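HTH marR-type domain-containing protein (Streptococcus agalactiae serotype III, PDB 7DVR) senses heme by binding it and probably acts as a DNA-binding transcription regulator of the MarR family. Local coordinates at residues L38-Y43 against Q101-F106; A80-K85 against Y92-H97. All coordinates share one frame; numbering follows the deposited sequence.

How the contacts relate
Contact 1 is a buried helix-helix packing of 38-43 against 101-106, whereas contact 2, farther from the centre of the chain, joins the two strands of a beta hairpin and is only partly buried. Apolar side-chain packing makes most of the first, through methyl, sulfur and ring contacts; paired backbone hydrogen bonds carry the second, with tyrosine side chains and a bridging water added on one face. Their centres lie about 15 Å apart, and contact 2 falls inside the chain loop that contact 1 closes. Strand 91-95 leads into helix 97-117, and Leu95 packs on Val39, Leu42 and Tyr43, so the same helix 34-44 meets both the hairpin and the helix that follows it.

Contact 1 of 2, residues L38-Y43 against Q101-F106; sequences LVMHLY and QKATQF
Ala103 presents its methyl group to helix 34-44 and is met there by Val39, Met40 and Tyr43. Its CB lies over one face of the Tyr43 ring, displaced toward the rim on the CG side, in a CH-pi contact 4.2 Å from CB to the ring centroid and 25° off the ring normal. Tyr43 reaches this place because its CG is anti to the backbone N (chi1 -170°), which carries the ring alongside helix 97-117; at its far end, OH comes 3.2 Å from Thr104 CG2. Thr104 turns its hydroxyl back to its own helix, where OG1 donates to Gln101 O at 2.8 Å, tilted from the carbonyl plane, and Lys100 O is a second acceptor sharing that one hydroxyl hydrogen. The methyl is thus the branch that meets the tyrosine. Val39 touches the same alanine with one branch, CG1 standing 3.6 Å from Ala103 CB. Met40 folds back at chi2 and chi3, bringing SD to 3.6 Å from Ala103 O and placing it at the edge of the Phe106 ring, 5.5 Å from the centroid, a Met-aromatic contact. Beside it, Met40 CG packs on Phe106 CD2. The axes of the two segments come within 9.4 Å of each other, and their directions differ by 106°. Around this packing, Leu31 touches Val39 and Phe106, and the Phe106 side chain lies about 5 Å from a bound heme. The contact therefore rests on dispersion and weak CH-pi and sulfur-aromatic attraction, with the threonine hydroxyl satisfied inside its own helix, and the packing extends toward the heme side of helix 97-117.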
ATOM      1  N   LEU A  38      20.726  -6.145 -11.151  1.00 45.40           N
ATOM      2  CA  LEU A  38      21.918  -6.956 -11.520  1.00 44.35           C
ATOM      3  C   LEU A  38      22.382  -6.574 -12.945  1.00 41.27           C
ATOM      4  O   LEU A  38      23.539  -6.567 -13.215  1.00 37.88           O
ATOM      5  CB  LEU A  38      21.586  -8.452 -11.446  1.00 45.65           C
ATOM      6  CG  LEU A  38      21.420  -9.043 -10.038  1.00 50.82           C
ATOM      7  CD1 LEU A  38      21.363 -10.569 -10.036  1.00 50.92           C
ATOM      8  CD2 LEU A  38      22.489  -8.556  -9.077  1.00 48.20           C
ATOM      9  N   VAL A  39      21.497  -6.238 -13.874  1.00 37.53           N
ATOM     10  CA  VAL A  39      21.888  -5.954 -15.276  1.00 37.79           C
ATOM     11  C   VAL A  39      22.629  -4.645 -15.262  1.00 39.39           C
ATOM     12  O   VAL A  39      23.663  -4.523 -15.886  1.00 38.93           O
ATOM     13  CB  VAL A  39      20.622  -5.813 -16.172  1.00 39.34           C
ATOM     14  CG1 VAL A  39      20.841  -4.992 -17.443  1.00 41.76           C
ATOM     15  CG2 VAL A  39      20.046  -7.183 -16.456  1.00 38.67           C
ATOM     16  N   MET A  40      22.102  -3.695 -14.516  1.00 41.49           N
ATOM     17  CA  MET A  40      22.749  -2.378 -14.465  1.00 43.77           C
ATOM     18  C   MET A  40      24.095  -2.500 -13.721  1.00 45.74           C
ATOM     19  O   MET A  40      25.045  -1.731 -14.026  1.00 47.83           O
ATOM     20  CB  MET A  40      21.850  -1.395 -13.742  1.00 45.78           C
ATOM     21  CG  MET A  40      20.540  -1.169 -14.397  1.00 47.05           C
ATOM     22  SD  MET A  40      20.779  -0.805 -16.155  1.00 49.43           S
ATOM     23  CE  MET A  40      21.591   0.790 -16.087  1.00 49.11           C
ATOM     24  N   HIS A  41      24.194  -3.416 -12.750  1.00 47.51           N
ATOM     25  CA  HIS A  41      25.478  -3.665 -12.047  1.00 48.06           C
ATOM     26  C   HIS A  41      26.507  -4.220 -13.032  1.00 45.48           C
ATOM     27  O   HIS A  41      27.606  -3.592 -13.178  1.00 49.78           O
ATOM     28  CB  HIS A  41      25.319  -4.554 -10.833  1.00 48.03           C
ATOM     29  CG  HIS A  41      26.504  -4.452  -9.915  1.00 51.56           C
ATOM     30  ND1 HIS A  41      26.552  -3.524  -8.877  1.00 53.91           N
ATOM     31  CD2 HIS A  41      27.683  -5.114  -9.882  1.00 55.32           C
ATOM     32  CE1 HIS A  41      27.711  -3.621  -8.235  1.00 57.65           C
ATOM     33  NE2 HIS A  41      28.430  -4.604  -8.817  1.00 57.41           N
ATOM     34  N   LEU A  42      26.170  -5.308 -13.718  1.00 42.71           N
ATOM     35  CA  LEU A  42      27.011  -5.858 -14.800  1.00 42.55           C
ATOM     36  C   LEU A  42      27.404  -4.756 -15.776  1.00 42.35           C
ATOM     37  O   LEU A  42      28.595  -4.632 -16.117  1.00 40.41           O
ATOM     38  CB  LEU A  42      26.308  -7.029 -15.499  1.00 42.19           C
ATOM     39  CG  LEU A  42      26.127  -8.282 -14.654  1.00 41.79           C
ATOM     40  CD1 LEU A  42      25.214  -9.340 -15.249  1.00 41.49           C
ATOM     41  CD2 LEU A  42      27.507  -8.905 -14.336  1.00 41.81           C
ATOM     42  N   TYR A  43      26.440  -3.967 -16.240  1.00 41.68           N
ATOM     43  CA  TYR A  43      26.684  -3.033 -17.364  1.00 45.67           C
ATOM     44  C   TYR A  43      27.660  -1.953 -16.906  1.00 46.97           C
ATOM     45  O   TYR A  43      28.533  -1.525 -17.697  1.00 44.70           O
ATOM     46  CB  TYR A  43      25.401  -2.366 -17.819  1.00 45.47           C
ATOM     47  CG  TYR A  43      25.554  -1.597 -19.120  1.00 47.66           C
ATOM     48  CD1 TYR A  43      25.826  -2.242 -20.322  1.00 48.17           C
ATOM     49  CD2 TYR A  43      25.472  -0.216 -19.139  1.00 51.42           C
ATOM     50  CE1 TYR A  43      25.975  -1.534 -21.519  1.00 50.74           C
ATOM     51  CE2 TYR A  43      25.598   0.504 -20.325  1.00 51.89           C
ATOM     52  CZ  TYR A  43      25.859  -0.150 -21.518  1.00 50.75           C
ATOM     53  OH  TYR A  43      26.016   0.600 -22.649  1.00 50.35           O
ATOM     54  N   GLN A 101      21.584  -3.979 -24.566  1.00 42.40           N
ATOM     55  CA  GLN A 101      20.416  -3.205 -25.094  1.00 43.86           C
ATOM     56  C   GLN A 101      19.380  -2.925 -23.982  1.00 46.23           C
ATOM     57  O   GLN A 101      18.976  -1.704 -23.781  1.00 48.63           O
ATOM     58  CB  GLN A 101      19.769  -4.025 -26.220  1.00 46.98           C
ATOM     59  CG  GLN A 101      20.736  -4.366 -27.342  1.00 50.49           C
ATOM     60  CD  GLN A 101      20.176  -4.103 -28.712  1.00 55.96           C
ATOM     61  OE1 GLN A 101      19.008  -4.407 -28.971  1.00 56.15           O
ATOM     62  NE2 GLN A 101      21.004  -3.540 -29.587  1.00 52.60           N
ATOM     63  N   LYS A 102      18.894  -3.980 -23.312  1.00 42.08           N
ATOM     64  CA  LYS A 102      17.978  -3.859 -22.180  1.00 44.77           C
ATOM     65  C   LYS A 102      18.535  -2.888 -21.179  1.00 43.88           C
ATOM     66  O   LYS A 102      17.759  -2.184 -20.607  1.00 43.41           O
ATOM     67  CB  LYS A 102      17.733  -5.182 -21.481  1.00 45.08           C
ATOM     68  CG  LYS A 102      16.942  -6.161 -22.277  1.00 46.86           C
ATOM     69  CD  LYS A 102      15.545  -5.647 -22.576  1.00 47.35           C
ATOM     70  CE  LYS A 102      14.721  -6.733 -23.188  1.00 49.10           C
ATOM     71  NZ  LYS A 102      13.604  -6.120 -23.945  1.00 50.99           N
ATOM     72  N   ALA A 103      19.840  -2.952 -20.829  1.00 43.75           N
ATOM     73  CA  ALA A 103      20.424  -2.020 -19.847  1.00 43.74           C
ATOM     74  C   ALA A 103      20.290  -0.554 -20.297  1.00 44.78           C
ATOM     75  O   ALA A 103      19.997   0.313 -19.449  1.00 46.22           O
ATOM     76  CB  ALA A 103      21.872  -2.353 -19.635  1.00 43.31           C
ATOM     77  N   THR A 104      20.603  -0.228 -21.544  1.00 45.36           N
ATOM     78  CA  THR A 104      20.597   1.180 -21.994  1.00 46.64           C
ATOM     79  C   THR A 104      19.119   1.659 -22.096  1.00 45.76           C
ATOM     80  O   THR A 104      18.829   2.829 -21.804  1.00 47.47           O
ATOM     81  CB  THR A 104      21.373   1.275 -23.304  1.00 49.00           C
ATOM     82  OG1 THR A 104      20.844   0.294 -24.214  1.00 47.59           O
ATOM     83  CG2 THR A 104      22.861   1.070 -23.090  1.00 48.93           C
ATOM     84  N   GLN A 105      18.225   0.736 -22.386  1.00 43.11           N
ATOM     85  CA  GLN A 105      16.770   1.017 -22.473  1.00 44.54           C
ATOM     86  C   GLN A 105      16.249   1.270 -21.065  1.00 43.87           C
ATOM     87  O   GLN A 105      15.381   2.082 -20.872  1.00 39.97           O
ATOM     88  CB  GLN A 105      15.998  -0.159 -23.087  1.00 46.95           C
ATOM     89  CG  GLN A 105      16.107  -0.267 -24.597  1.00 48.96           C
ATOM     90  CD  GLN A 105      15.607  -1.586 -25.149  1.00 52.51           C
ATOM     91  OE1 GLN A 105      14.702  -2.209 -24.607  1.00 57.73           O
ATOM     92  NE2 GLN A 105      16.151  -1.971 -26.299  1.00 54.69           N
ATOM     93  N   PHE A 106      16.760   0.558 -20.077  1.00 41.36           N
ATOM     94  CA  PHE A 106      16.216   0.633 -18.704  1.00 42.04           C
ATOM     95  C   PHE A 106      16.577   1.980 -18.112  1.00 42.17           C
ATOM     96  O   PHE A 106      15.766   2.563 -17.375  1.00 41.62           O
ATOM     97  CB  PHE A 106      16.780  -0.474 -17.800  1.00 43.01           C
ATOM     98  CG  PHE A 106      16.060  -0.603 -16.479  1.00 45.10           C
ATOM     99  CD1 PHE A 106      14.709  -0.923 -16.420  1.00 46.75           C
ATOM    100  CD2 PHE A 106      16.752  -0.473 -15.277  1.00 46.93           C
ATOM    101  CE1 PHE A 106      14.059  -1.073 -15.199  1.00 49.41           C
ATOM    102  CE2 PHE A 106      16.100  -0.621 -14.065  1.00 48.12           C
ATOM    103  CZ  PHE A 106      14.757  -0.927 -14.018  1.00 50.10           C
TER

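Contact 2 of 2, residues A80-K85 against Y92-H97; sequences AIVPSK and YLYLTH
The beta hairpin of this MarR-type domain, the wing of its winged helix-turn-helix, is formed by antiparallel strands 79-83 and 91-95. Two hydrogen-bonded pairs flank the non-hydrogen-bonded pair Ile81-Leu93. Ala80 N gives a 2.7 Å bond to Tyr94 O, and Tyr94 N returns one to Ala80 O; Val82 N reaches Tyr92 O at 2.7 Å with an N-H...O angle of 166°, while Tyr92 N approaches Val82 O from above the carbonyl plane at 3.0 Å. Ala80, Val82, Tyr92 and Tyr94 share one face of the sheet. There Val82 CB sits at the edge of the Tyr94 ring, 3.9 Å from CE2, and a water links Tyr94 OH to Val82 O. Ser84 CB packs 3.7 Å from Tyr92 CE2, and Ser84 OG is hydrogen-bonded to Thr86 OG1. On the face of Ile81 and Leu93 the two side chains lie side by side, Ile81 CG1 at 4.1 Å from Leu93 CD2. Strand 91-95 occupies the middle of the three-stranded sheet, with Leu93 bonded through its backbone to Met50 of strand 50-51. Beyond it, Thr96 OG1 bonds to Gly77 O and N-caps helix 97-117 by accepting from Gly99 N, and Leu95 packs against helix 34-44.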
ATOM      1  N   ALA A  80      24.471 -14.791 -19.795  1.00 42.35           N
ATOM      2  CA  ALA A  80      24.944 -16.181 -19.933  1.00 40.26           C
ATOM      3  C   ALA A  80      25.646 -16.567 -18.617  1.00 40.55           C
ATOM      4  O   ALA A  80      26.240 -15.710 -17.912  1.00 37.69           O
ATOM      5  CB  ALA A  80      25.913 -16.291 -21.073  1.00 43.58           C
ATOM      6  N   ILE A  81      25.440 -17.802 -18.203  1.00 40.17           N
ATOM      7  CA  ILE A  81      25.931 -18.338 -16.898  1.00 43.16           C
ATOM      8  C   ILE A  81      27.079 -19.256 -17.282  1.00 43.62           C
ATOM      9  O   ILE A  81      26.775 -20.310 -17.876  1.00 42.67           O
ATOM     10  CB  ILE A  81      24.892 -19.175 -16.116  1.00 46.97           C
ATOM     11  CG1 ILE A  81      23.658 -18.402 -15.633  1.00 50.52           C
ATOM     12  CG2 ILE A  81      25.587 -19.899 -14.955  1.00 45.64           C
ATOM     13  CD1 ILE A  81      22.558 -19.294 -15.074  1.00 53.66           C
ATOM     14  N   VAL A  82      28.317 -18.968 -16.918  1.00 45.64           N
ATOM     15  CA  VAL A  82      29.421 -19.841 -17.401  1.00 44.35           C
ATOM     16  C   VAL A  82      30.289 -20.181 -16.201  1.00 46.18           C
ATOM     17  O   VAL A  82      30.780 -19.301 -15.495  1.00 42.66           O
ATOM     18  CB  VAL A  82      30.247 -19.135 -18.487  1.00 46.42           C
ATOM     19  CG1 VAL A  82      31.479 -19.944 -18.845  1.00 48.99           C
ATOM     20  CG2 VAL A  82      29.414 -18.739 -19.706  1.00 46.33           C
ATOM     21  N   PRO A  83      30.453 -21.456 -15.858  1.00 44.31           N
ATOM     22  CA  PRO A  83      31.334 -21.778 -14.709  1.00 48.08           C
ATOM     23  C   PRO A  83      32.773 -21.239 -14.840  1.00 49.83           C
ATOM     24  O   PRO A  83      33.288 -21.158 -15.973  1.00 55.08           O
ATOM     25  CB  PRO A  83      31.315 -23.294 -14.720  1.00 46.65           C
ATOM     26  CG  PRO A  83      30.079 -23.709 -15.475  1.00 49.56           C
ATOM     27  CD  PRO A  83      29.943 -22.660 -16.547  1.00 44.68           C
ATOM     28  N   SER A  84      33.430 -20.938 -13.713  1.00 55.19           N
ATOM     29  CA  SER A  84      34.843 -20.483 -13.675  1.00 54.37           C
ATOM     30  C   SER A  84      35.688 -21.563 -14.347  1.00 56.11           C
ATOM     31  O   SER A  84      35.448 -22.744 -14.069  1.00 61.63           O
ATOM     32  CB  SER A  84      35.287 -20.183 -12.275  1.00 55.76           C
ATOM     33  OG  SER A  84      36.668 -19.868 -12.237  1.00 54.42           O
ATOM     34  N   LYS A  85      36.610 -21.172 -15.221  1.00 57.99           N
ATOM     35  CA  LYS A  85      37.480 -22.109 -15.974  1.00 62.39           C
ATOM     36  C   LYS A  85      38.417 -22.830 -14.995  1.00 64.02           C
ATOM     37  O   LYS A  85      38.703 -24.016 -15.183  1.00 64.62           O
ATOM     38  CB  LYS A  85      38.346 -21.332 -16.959  1.00 68.97           C
ATOM     39  CG  LYS A  85      39.404 -22.160 -17.675  1.00 76.42           C
ATOM     40  CD  LYS A  85      38.930 -22.770 -18.978  1.00 78.28           C
ATOM     41  CE  LYS A  85      39.690 -24.021 -19.351  1.00 83.15           C
ATOM     42  NZ  LYS A  85      38.813 -24.976 -20.065  1.00 83.72           N
ATOM     43  N   TYR A  92      29.945 -17.784 -13.066  1.00 42.63           N
ATOM     44  CA  TYR A  92      29.996 -16.352 -13.354  1.00 39.90           C
ATOM     45  C   TYR A  92      28.886 -15.991 -14.388  1.00 38.21           C
ATOM     46  O   TYR A  92      28.449 -16.856 -15.164  1.00 43.02           O
ATOM     47  CB  TYR A  92      31.338 -15.993 -13.953  1.00 37.49           C
ATOM     48  CG  TYR A  92      32.480 -15.801 -12.960  1.00 39.47           C
ATOM     49  CD1 TYR A  92      32.457 -14.798 -11.976  1.00 38.26           C
ATOM     50  CD2 TYR A  92      33.542 -16.653 -13.025  1.00 41.53           C
ATOM     51  CE1 TYR A  92      33.470 -14.671 -11.034  1.00 46.00           C
ATOM     52  CE2 TYR A  92      34.544 -16.573 -12.052  1.00 41.05           C
ATOM     53  CZ  TYR A  92      34.538 -15.548 -11.117  1.00 40.65           C
ATOM     54  OH  TYR A  92      35.665 -15.491 -10.320  1.00 43.74           O
ATOM     55  N   LEU A  93      28.390 -14.760 -14.280  1.00 40.05           N
ATOM     56  CA  LEU A  93      27.319 -14.136 -15.056  1.00 38.14           C
ATOM     57  C   LEU A  93      27.886 -13.098 -16.029  1.00 37.08           C
ATOM     58  O   LEU A  93      28.613 -12.163 -15.563  1.00 34.73           O
ATOM     59  CB  LEU A  93      26.282 -13.470 -14.127  1.00 42.01           C
ATOM     60  CG  LEU A  93      25.911 -14.269 -12.871  1.00 40.84           C
ATOM     61  CD1 LEU A  93      24.753 -13.726 -12.123  1.00 43.34           C
ATOM     62  CD2 LEU A  93      25.512 -15.646 -13.282  1.00 41.10           C
ATOM     63  N   TYR A  94      27.393 -13.093 -17.283  1.00 36.45           N
ATOM     64  CA  TYR A  94      27.860 -12.122 -18.295  1.00 33.98           C
ATOM     65  C   TYR A  94      26.666 -11.645 -19.077  1.00 33.92           C
ATOM     66  O   TYR A  94      25.795 -12.444 -19.400  1.00 34.69           O
ATOM     67  CB  TYR A  94      28.826 -12.694 -19.307  1.00 36.10           C
ATOM     68  CG  TYR A  94      30.013 -13.370 -18.647  1.00 35.58           C
ATOM     69  CD1 TYR A  94      31.122 -12.652 -18.186  1.00 39.97           C
ATOM     70  CD2 TYR A  94      29.945 -14.713 -18.345  1.00 38.89           C
ATOM     71  CE1 TYR A  94      32.165 -13.278 -17.509  1.00 40.84           C
ATOM     72  CE2 TYR A  94      31.049 -15.358 -17.722  1.00 38.79           C
ATOM     73  CZ  TYR A  94      32.144 -14.641 -17.300  1.00 42.06           C
ATOM     74  OH  TYR A  94      33.209 -15.282 -16.715  1.00 39.08           O
ATOM     75  N   LEU A  95      26.631 -10.359 -19.211  1.00 33.40           N
ATOM     76  CA  LEU A  95      25.554  -9.661 -19.906  1.00 36.19           C
ATOM     77  C   LEU A  95      25.725 -10.015 -21.390  1.00 34.70           C
ATOM     78  O   LEU A  95      26.826  -9.990 -21.988  1.00 33.13           O
ATOM     79  CB  LEU A  95      25.790  -8.195 -19.520  1.00 40.54           C
ATOM     80  CG  LEU A  95      24.667  -7.182 -19.476  1.00 42.36           C
ATOM     81  CD1 LEU A  95      23.553  -7.541 -18.488  1.00 41.12           C
ATOM     82  CD2 LEU A  95      25.316  -5.823 -19.128  1.00 45.58           C
ATOM     83  N   THR A  96      24.616 -10.353 -22.015  1.00 35.86           N
ATOM     84  CA  THR A  96      24.557 -10.590 -23.490  1.00 36.56           C
ATOM     85  C   THR A  96      24.291  -9.291 -24.280  1.00 38.15           C
ATOM     86  O   THR A  96      24.118  -8.234 -23.683  1.00 37.52           O
ATOM     87  CB  THR A  96      23.429 -11.572 -23.779  1.00 39.74           C
ATOM     88  OG1 THR A  96      22.175 -10.968 -23.391  1.00 39.48           O
ATOM     89  CG2 THR A  96      23.714 -12.881 -23.110  1.00 41.30           C
ATOM     90  N   HIS A  97      24.416  -9.356 -25.621  1.00 36.39           N
ATOM     91  CA  HIS A  97      24.106  -8.211 -26.503  1.00 39.82           C
ATOM     92  C   HIS A  97      22.737  -7.684 -26.116  1.00 37.49           C
ATOM     93  O   HIS A  97      22.597  -6.480 -25.930  1.00 37.98           O
ATOM     94  CB  HIS A  97      24.076  -8.675 -27.967  1.00 38.83           C
ATOM     95  CG  HIS A  97      23.630  -7.631 -28.908  1.00 42.01           C
ATOM     96  ND1 HIS A  97      24.362  -6.494 -29.116  1.00 41.82           N
ATOM     97  CD2 HIS A  97      22.535  -7.564 -29.694  1.00 44.34           C
ATOM     98  CE1 HIS A  97      23.806  -5.778 -30.094  1.00 45.41           C
ATOM     99  NE2 HIS A  97      22.614  -6.411 -30.466  1.00 42.55           N
TER
HETATM  100  O   HOH W   1      33.467 -17.841 -16.617  1.00 42.98           O
HETATM  101  O   HOH W   2      37.063 -17.694  -9.739  1.00 61.36           O